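3'-5'-exonuclease (Saccharomyces cerevisiae, PDB 3E2V) probably cuts double-stranded DNA internally and degrades it from the 3' to the 5' end, as a magnesium-dependent nuclease of the TatD family. Local coordinates at residues Val41-Leu44 with Glu45-Ala48; Tyr242-His245 with Pro246-Leu250; Ala314-Gln317 with Tyr318-Lys321. One frame throughout, in Å; residues are numbered along the deposited sequence.

Contact 1: residues Val41-Leu44 with Glu45-Ala48; sequences VKLL and ERAA
Val41 to Leu44 and Glu45 to Ala48 are successive turns of the alpha-helix 40-49, which follows strand 14-16 and precedes strand 52-57 in the chain of the TatD TIM-barrel fold. Four i to i+4 backbone hydrogen bonds join the turns. Glu45 N gives to Val41 O at 3.0 Å, Arg46 N to Lys42 O at 2.9 Å, Ala47 N to Leu43 O and Ala48 N to Leu44 O. All have N-H...O angles near 158°, as expected of a regular helix.

Van der Waals contacts centre on Glu45. Its CG stands beside the backbone N and anti to the carbonyl carbon (chi1 -66°), and from there the chain runs back extended over the preceding turn. Glu45 OE2 comes to 3.9 Å from Val41 CG1, and Glu45 OE1 lies as far from Lys42 CG. Lys42 NZ stays 5.3 Å from Glu45 OE1, too far for an ion pair. The amine instead makes a weak hydrogen bond to Ala347 O.

Charged contacts involve Arg46. Its chain bends at chi3 (-73°), which folds the guanidinium back along the helix. NE forms a salt bridge with Glu358, and NH2 forms one with Asp39. These two carboxylates probably fix the plane of the group and offset the nearby charge of Arg356. One guanidinium face of Arg46 lies against the backbone of the previous turn, with Arg46 NH2 3.4 Å from Leu43 CA.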
loop_
_atom_site.group_PDB
_atom_site.type_symbol
_atom_site.label_atom_id
_atom_site.label_comp_id
_atom_site.label_asym_id
_atom_site.label_seq_id
_atom_site.Cartn_x
_atom_site.Cartn_y
_atom_site.Cartn_z
ATOM N N VAL A 41 -13.406 -14.137 3.666
ATOM C CA VAL A 41 -13.072 -15.377 2.959
ATOM C C VAL A 41 -13.812 -15.434 1.608
ATOM O O VAL A 41 -13.189 -15.697 0.578
ATOM C CB VAL A 41 -13.239 -16.652 3.844
ATOM C CG1 VAL A 41 -13.098 -17.906 3.008
ATOM C CG2 VAL A 41 -12.194 -16.652 4.952
ATOM N N LYS A 42 -15.105 -15.111 1.592
ATOM C CA LYS A 42 -15.849 -15.018 0.319
ATOM C C LYS A 42 -15.298 -13.923 -0.606
ATOM O O LYS A 42 -15.255 -14.088 -1.836
ATOM C CB LYS A 42 -17.353 -14.813 0.553
ATOM C CG LYS A 42 -18.044 -16.105 0.951
ATOM C CD LYS A 42 -19.471 -15.838 1.373
ATOM C CE LYS A 42 -20.102 -17.069 2.009
ATOM N NZ LYS A 42 -20.806 -17.893 0.999
ATOM N N LEU A 43 -14.860 -12.824 -0.005
ATOM C CA LEU A 43 -14.182 -11.781 -0.733
ATOM C C LEU A 43 -12.960 -12.336 -1.468
ATOM O O LEU A 43 -12.717 -12.001 -2.637
ATOM C CB LEU A 43 -13.745 -10.677 0.231
ATOM C CG LEU A 43 -12.979 -9.524 -0.393
ATOM C CD1 LEU A 43 -13.597 -8.203 -0.015
ATOM C CD2 LEU A 43 -11.503 -9.611 -0.050
ATOM N N LEU A 44 -12.183 -13.164 -0.780
ATOM C CA LEU A 44 -10.989 -13.738 -1.389
ATOM C C LEU A 44 -11.356 -14.739 -2.477
ATOM O O LEU A 44 -10.663 -14.810 -3.492
ATOM C CB LEU A 44 -10.070 -14.338 -0.316
ATOM C CG LEU A 44 -9.461 -13.300 0.647
ATOM C CD1 LEU A 44 -8.878 -13.959 1.900
ATOM C CD2 LEU A 44 -8.406 -12.399 -0.028
ATOM N N GLU A 45 -12.436 -15.480 -2.274
ATOM C CA GLU A 45 -12.968 -16.376 -3.308
ATOM C C GLU A 45 -13.384 -15.607 -4.567
ATOM O O GLU A 45 -13.100 -16.045 -5.695
ATOM C CB GLU A 45 -14.121 -17.224 -2.742
ATOM C CG GLU A 45 -13.635 -18.185 -1.661
ATOM C CD GLU A 45 -14.738 -18.926 -0.907
ATOM O OE1 GLU A 45 -15.933 -18.615 -1.085
ATOM O OE2 GLU A 45 -14.377 -19.839 -0.130
ATOM N N ARG A 46 -14.037 -14.457 -4.396
ATOM C CA ARG A 46 -14.408 -13.602 -5.533
ATOM C C ARG A 46 -13.159 -13.134 -6.280
ATOM O O ARG A 46 -13.119 -13.153 -7.519
ATOM C CB ARG A 46 -15.229 -12.389 -5.098
ATOM C CG ARG A 46 -16.630 -12.744 -4.646
ATOM C CD ARG A 46 -17.459 -11.515 -4.423
ATOM N NE ARG A 46 -17.124 -10.734 -3.219
ATOM C CZ ARG A 46 -17.560 -11.020 -1.995
ATOM N NH1 ARG A 46 -18.270 -12.131 -1.761
ATOM N NH2 ARG A 46 -17.240 -10.217 -0.984
ATOM N N ALA A 47 -12.140 -12.710 -5.532
ATOM C CA ALA A 47 -10.907 -12.254 -6.161
ATOM C C ALA A 47 -10.227 -13.374 -6.969
ATOM O O ALA A 47 -9.770 -13.156 -8.091
ATOM C CB ALA A 47 -9.956 -11.675 -5.094
ATOM N N ALA A 48 -10.172 -14.574 -6.389
ATOM C CA ALA A 48 -9.531 -15.725 -7.052
ATOM C C ALA A 48 -10.272 -16.075 -8.343
ATOM O O ALA A 48 -9.660 -16.392 -9.377
ATOM C CB ALA A 48 -9.486 -16.922 -6.127
#

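Contact 2: residues Tyr242-His245 with Pro246-Leu250; sequences YKFH and PDRKL
His245 to Arg248 form a type I beta turn, closed by a 3.0 Å hydrogen bond from Arg248 N to His245 O. A water also donates to His245 O and to Arg248 O, bridging the two ends of the turn.

The His245 side chain bonds back onto the turn through ND1. Its CG is anti to the backbone N (chi1 -168°), which swings the ring over the turn. His245 ND1 accepts from Asp247 N at 2.9 Å, with the donor tilted 19° from the ring plane. As acceptor, ND1 is probably unprotonated. Pro246 CD lies over one face of the His245 ring, 3.5 Å from its centroid, in a CH-pi contact. Lys249 NZ curls back to bond Asp247 O at 2.8 Å.

On the buried side Phe244 meets Leu250 and Arg248. Leu250 CD2 sits over one face of the Phe244 ring in a second CH-pi contact, 4.2 Å from the centroid. The Arg248 side chain runs obliquely past Phe244, with its CD and NH1 near CD1 of the ring; Arg248 NH1 is 3.6 Å from Phe244 CD1. The guanidinium plane stands 80° from the ring plane and meets CD1 with its edge. Tyr197 O and Ser188 OG bind NE and NH1 of Arg248 and probably fix its direction. Phe244 also packs on Leu185, Leu214 and Phe217. Without the ring, as with an alanine here, Leu250 CD2 is likely to lose its aromatic face, and a gap would probably open toward helix 207-219.

This is a type I beta turn, with a side-chain to backbone bond from its first residue, leading into strand 250-252, the sixth strand of the TIM-barrel sheet, shortly before the magnesium ligand His253.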
loop_
_atom_site.group_PDB
_atom_site.type_symbol
_atom_site.label_atom_id
_atom_site.label_comp_id
_atom_site.label_asym_id
_atom_site.label_seq_id
_atom_site.Cartn_x
_atom_site.Cartn_y
_atom_site.Cartn_z
ATOM N N TYR A 242 24.009 5.239 6.195
ATOM C CA TYR A 242 22.749 4.709 5.670
ATOM C C TYR A 242 22.691 4.902 4.157
ATOM O O TYR A 242 22.770 6.033 3.679
ATOM C CB TYR A 242 21.571 5.439 6.298
ATOM C CG TYR A 242 21.362 5.085 7.753
ATOM C CD1 TYR A 242 20.646 3.945 8.104
ATOM C CD2 TYR A 242 21.902 5.871 8.768
ATOM C CE1 TYR A 242 20.453 3.594 9.427
ATOM C CE2 TYR A 242 21.716 5.532 10.099
ATOM C CZ TYR A 242 20.985 4.393 10.417
ATOM O OH TYR A 242 20.785 4.045 11.731
ATOM N N LYS A 243 22.517 3.807 3.417
ATOM C CA LYS A 243 22.307 3.889 1.970
ATOM C C LYS A 243 21.465 2.712 1.512
ATOM O O LYS A 243 21.750 1.579 1.886
ATOM C CB LYS A 243 23.654 3.902 1.196
ATOM C CG LYS A 243 23.486 4.153 -0.290
ATOM C CD LYS A 243 24.816 4.104 -1.036
ATOM C CE LYS A 243 24.581 4.483 -2.499
ATOM N NZ LYS A 243 25.823 4.304 -3.329
ATOM N N PHE A 244 20.451 2.965 0.688
ATOM C CA PHE A 244 19.680 1.855 0.147
ATOM C C PHE A 244 20.559 0.907 -0.670
ATOM O O PHE A 244 21.421 1.330 -1.453
ATOM C CB PHE A 244 18.568 2.339 -0.774
ATOM C CG PHE A 244 17.468 3.122 -0.105
ATOM C CD1 PHE A 244 17.054 2.881 1.212
ATOM C CD2 PHE A 244 16.778 4.058 -0.854
ATOM C CE1 PHE A 244 15.990 3.626 1.783
ATOM C CE2 PHE A 244 15.715 4.791 -0.295
ATOM C CZ PHE A 244 15.315 4.563 1.023
ATOM N N HIS A 245 20.309 -0.387 -0.503
ATOM C CA HIS A 245 20.903 -1.380 -1.378
ATOM C C HIS A 245 20.608 -1.041 -2.844
ATOM O O HIS A 245 19.507 -0.580 -3.150
ATOM C CB HIS A 245 20.308 -2.747 -1.044
ATOM C CG HIS A 245 21.033 -3.890 -1.682
ATOM N ND1 HIS A 245 20.805 -4.282 -2.981
ATOM C CD2 HIS A 245 21.978 -4.733 -1.196
ATOM C CE1 HIS A 245 21.588 -5.305 -3.278
ATOM N NE2 HIS A 245 22.307 -5.599 -2.212
ATOM N N PRO A 246 21.571 -1.253 -3.766
ATOM C CA PRO A 246 21.319 -0.836 -5.141
ATOM C C PRO A 246 20.164 -1.583 -5.812
ATOM O O PRO A 246 19.646 -1.096 -6.815
ATOM C CB PRO A 246 22.656 -1.127 -5.853
ATOM C CG PRO A 246 23.304 -2.161 -5.028
ATOM C CD PRO A 246 22.923 -1.833 -3.611
ATOM N N ASP A 247 19.766 -2.730 -5.261
ATOM C CA ASP A 247 18.622 -3.478 -5.797
ATOM C C ASP A 247 17.320 -3.319 -5.000
ATOM O O ASP A 247 16.309 -3.929 -5.344
ATOM C CB ASP A 247 18.964 -4.960 -5.967
ATOM C CG ASP A 247 20.156 -5.190 -6.902
ATOM O OD1 ASP A 247 20.267 -4.498 -7.937
ATOM O OD2 ASP A 247 20.970 -6.092 -6.597
ATOM N N ARG A 248 17.330 -2.508 -3.947
ATOM C CA ARG A 248 16.098 -2.303 -3.171
ATOM C C ARG A 248 15.050 -1.567 -4.007
ATOM O O ARG A 248 15.335 -0.541 -4.650
ATOM C CB ARG A 248 16.387 -1.537 -1.868
ATOM C CG ARG A 248 15.178 -0.821 -1.269
ATOM C CD ARG A 248 15.499 -0.332 0.130
ATOM N NE ARG A 248 15.005 -1.268 1.136
ATOM C CZ ARG A 248 15.128 -1.076 2.444
ATOM N NH1 ARG A 248 15.789 -0.024 2.915
ATOM N NH2 ARG A 248 14.592 -1.935 3.297
ATOM N N LYS A 249 13.834 -2.113 -3.992
ATOM C CA LYS A 249 12.734 -1.522 -4.755
ATOM C C LYS A 249 11.937 -0.565 -3.882
ATOM O O LYS A 249 11.746 -0.807 -2.682
ATOM C CB LYS A 249 11.834 -2.611 -5.358
ATOM C CG LYS A 249 12.594 -3.685 -6.174
ATOM C CD LYS A 249 13.421 -3.113 -7.316
ATOM C CE LYS A 249 14.002 -4.230 -8.198
ATOM N NZ LYS A 249 14.968 -5.125 -7.488
ATOM N N LEU A 250 11.496 0.529 -4.492
ATOM C CA LEU A 250 10.884 1.644 -3.795
ATOM C C LEU A 250 9.530 1.871 -4.454
ATOM O O LEU A 250 9.456 2.447 -5.528
ATOM C CB LEU A 250 11.770 2.890 -3.959
ATOM C CG LEU A 250 13.226 2.729 -3.495
ATOM C CD1 LEU A 250 14.028 3.975 -3.832
ATOM C CD2 LEU A 250 13.307 2.450 -1.998
HETATM O O HOH W 1 17.644 0.988 -4.478
#

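Contact 3: residues Ala314-Gln317 with Tyr318-Lys321; sequences ASFQ and YLAK
Gln317 stacks on the ring of its neighbour Tyr318 near the N-terminal part of helix 316-325, which follows the last strand, 298-300, of the TIM-barrel sheet. The two side chains run side by side in the same direction. Gln317 CG lies above the centre of the Tyr318 ring, 3.8 Å from the centroid, in a CH-pi contact. The Gln317 amide and the Tyr318 ring planes are only 12° apart.

A hydrogen bond probably fixes the amide's rotation, nearly parallel to the ring. Gln317 NE2 gives to a lone pair of Ala314 O at 2.9 Å, with the acceptor close to the amide plane. Gln317 CG takes the position between backbone N and carbonyl carbon (chi1 63°), which turns the chain back toward Ala314.

Phe316 packs along the helix. Phe316 CE2 meets Ala320 CB at 4.0 Å, and Leu319 CB lies over one face of the ring. Tyr330 meets the Phe316 ring edge-to-face.

Backbone hydrogen bonds join the same residues. Tyr318 N gives to Ser315 O at 3.1 Å. Phe316 O takes a straight bond from Ala320 N and a weak one from Leu319 N. Lys321 N gives to Gln317 O.

Further out, helix 362-373 packs against one flank. Val368 meets Ser315, Val372 meets Tyr318, and Glu371 forms a salt bridge with Lys321 NZ. Helix 284-291 adds Leu287, which touches Ala314 and Tyr318. Beside these, Tyr318 CD2 rests 3.5 Å from Ser315 O.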
loop_
_atom_site.group_PDB
_atom_site.type_symbol
_atom_site.label_atom_id
_atom_site.label_comp_id
_atom_site.label_asym_id
_atom_site.label_seq_id
_atom_site.Cartn_x
_atom_site.Cartn_y
_atom_site.Cartn_z
ATOM N N ALA A 314 -13.212 9.648 -15.160
ATOM C CA ALA A 314 -12.777 9.601 -16.566
ATOM C C ALA A 314 -12.434 8.179 -17.015
ATOM O O ALA A 314 -12.497 7.857 -18.203
ATOM C CB ALA A 314 -11.613 10.509 -16.792
ATOM N N SER A 315 -12.093 7.321 -16.055
ATOM C CA SER A 315 -11.787 5.930 -16.304
ATOM C C SER A 315 -12.988 5.101 -16.790
ATOM O O SER A 315 -12.800 4.085 -17.475
ATOM C CB SER A 315 -11.267 5.326 -14.999
ATOM O OG SER A 315 -12.169 5.622 -13.947
ATOM N N PHE A 316 -14.204 5.488 -16.398
ATOM C CA PHE A 316 -15.353 4.621 -16.632
ATOM C C PHE A 316 -15.582 4.326 -18.099
ATOM O O PHE A 316 -16.006 3.222 -18.437
ATOM C CB PHE A 316 -16.661 5.149 -16.027
ATOM C CG PHE A 316 -17.740 4.107 -15.998
ATOM C CD1 PHE A 316 -17.779 3.160 -14.978
ATOM C CD2 PHE A 316 -18.702 4.040 -17.005
ATOM C CE1 PHE A 316 -18.759 2.159 -14.960
ATOM C CE2 PHE A 316 -19.667 3.041 -16.991
ATOM C CZ PHE A 316 -19.703 2.111 -15.960
ATOM N N GLN A 317 -15.295 5.292 -18.962
ATOM C CA GLN A 317 -15.542 5.088 -20.387
ATOM C C GLN A 317 -14.927 3.798 -20.942
ATOM O O GLN A 317 -15.487 3.171 -21.841
ATOM C CB GLN A 317 -15.093 6.302 -21.185
ATOM C CG GLN A 317 -13.619 6.585 -21.119
ATOM C CD GLN A 317 -13.298 7.904 -21.748
ATOM O OE1 GLN A 317 -13.415 8.061 -22.968
ATOM N NE2 GLN A 317 -12.902 8.877 -20.928
ATOM N N TYR A 318 -13.786 3.396 -20.384
ATOM C CA TYR A 318 -13.120 2.170 -20.815
ATOM C C TYR A 318 -13.823 0.914 -20.309
ATOM O O TYR A 318 -13.863 -0.105 -21.005
ATOM C CB TYR A 318 -11.652 2.225 -20.423
ATOM C CG TYR A 318 -11.003 3.474 -20.951
ATOM C CD1 TYR A 318 -10.904 3.686 -22.329
ATOM C CD2 TYR A 318 -10.533 4.464 -20.097
ATOM C CE1 TYR A 318 -10.325 4.836 -22.843
ATOM C CE2 TYR A 318 -9.953 5.628 -20.602
ATOM C CZ TYR A 318 -9.844 5.800 -21.980
ATOM O OH TYR A 318 -9.269 6.946 -22.489
ATOM N N LEU A 319 -14.407 0.977 -19.117
ATOM C CA LEU A 319 -15.245 -0.126 -18.646
ATOM C C LEU A 319 -16.550 -0.214 -19.433
ATOM O O LEU A 319 -17.035 -1.317 -19.695
ATOM C CB LEU A 319 -15.547 -0.010 -17.154
ATOM C CG LEU A 319 -14.362 0.042 -16.192
ATOM C CD1 LEU A 319 -14.910 -0.012 -14.783
ATOM C CD2 LEU A 319 -13.343 -1.078 -16.441
ATOM N N ALA A 320 -17.130 0.937 -19.772
ATOM C CA ALA A 320 -18.313 0.964 -20.635
ATOM C C ALA A 320 -18.015 0.270 -21.971
ATOM O O ALA A 320 -18.796 -0.582 -22.415
ATOM C CB ALA A 320 -18.795 2.398 -20.843
ATOM N N LYS A 321 -16.878 0.614 -22.581
ATOM C CA LYS A 321 -16.434 -0.003 -23.837
ATOM C C LYS A 321 -16.342 -1.518 -23.699
ATOM O O LYS A 321 -16.855 -2.258 -24.543
ATOM C CB LYS A 321 -15.088 0.586 -24.297
ATOM C CG LYS A 321 -14.453 -0.132 -25.488
ATOM C CD LYS A 321 -13.067 0.406 -25.800
ATOM C CE LYS A 321 -12.462 -0.338 -26.985
ATOM N NZ LYS A 321 -11.113 0.180 -27.336
#

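How the contacts relate
The three contacts are separate local elements of one TatD TIM-barrel chain, met in series along it. None touches another. Contacts 1 and 2 lie on opposite sides of the chain's centre, about 34 Å apart between centres. Contact 3 is nearer to contact 1, at about 24 Å between centres and about 15 Å between nearest atoms. From contact 2 it is about 38 Å away, centre to centre. Contact 2 lies closest in sequence to a magnesium ligand, but its Leu250 side chain is still about 11 Å from that of His253, which binds magnesium together with Asp303. Contacts 1 and 3 are helix turns away from that site.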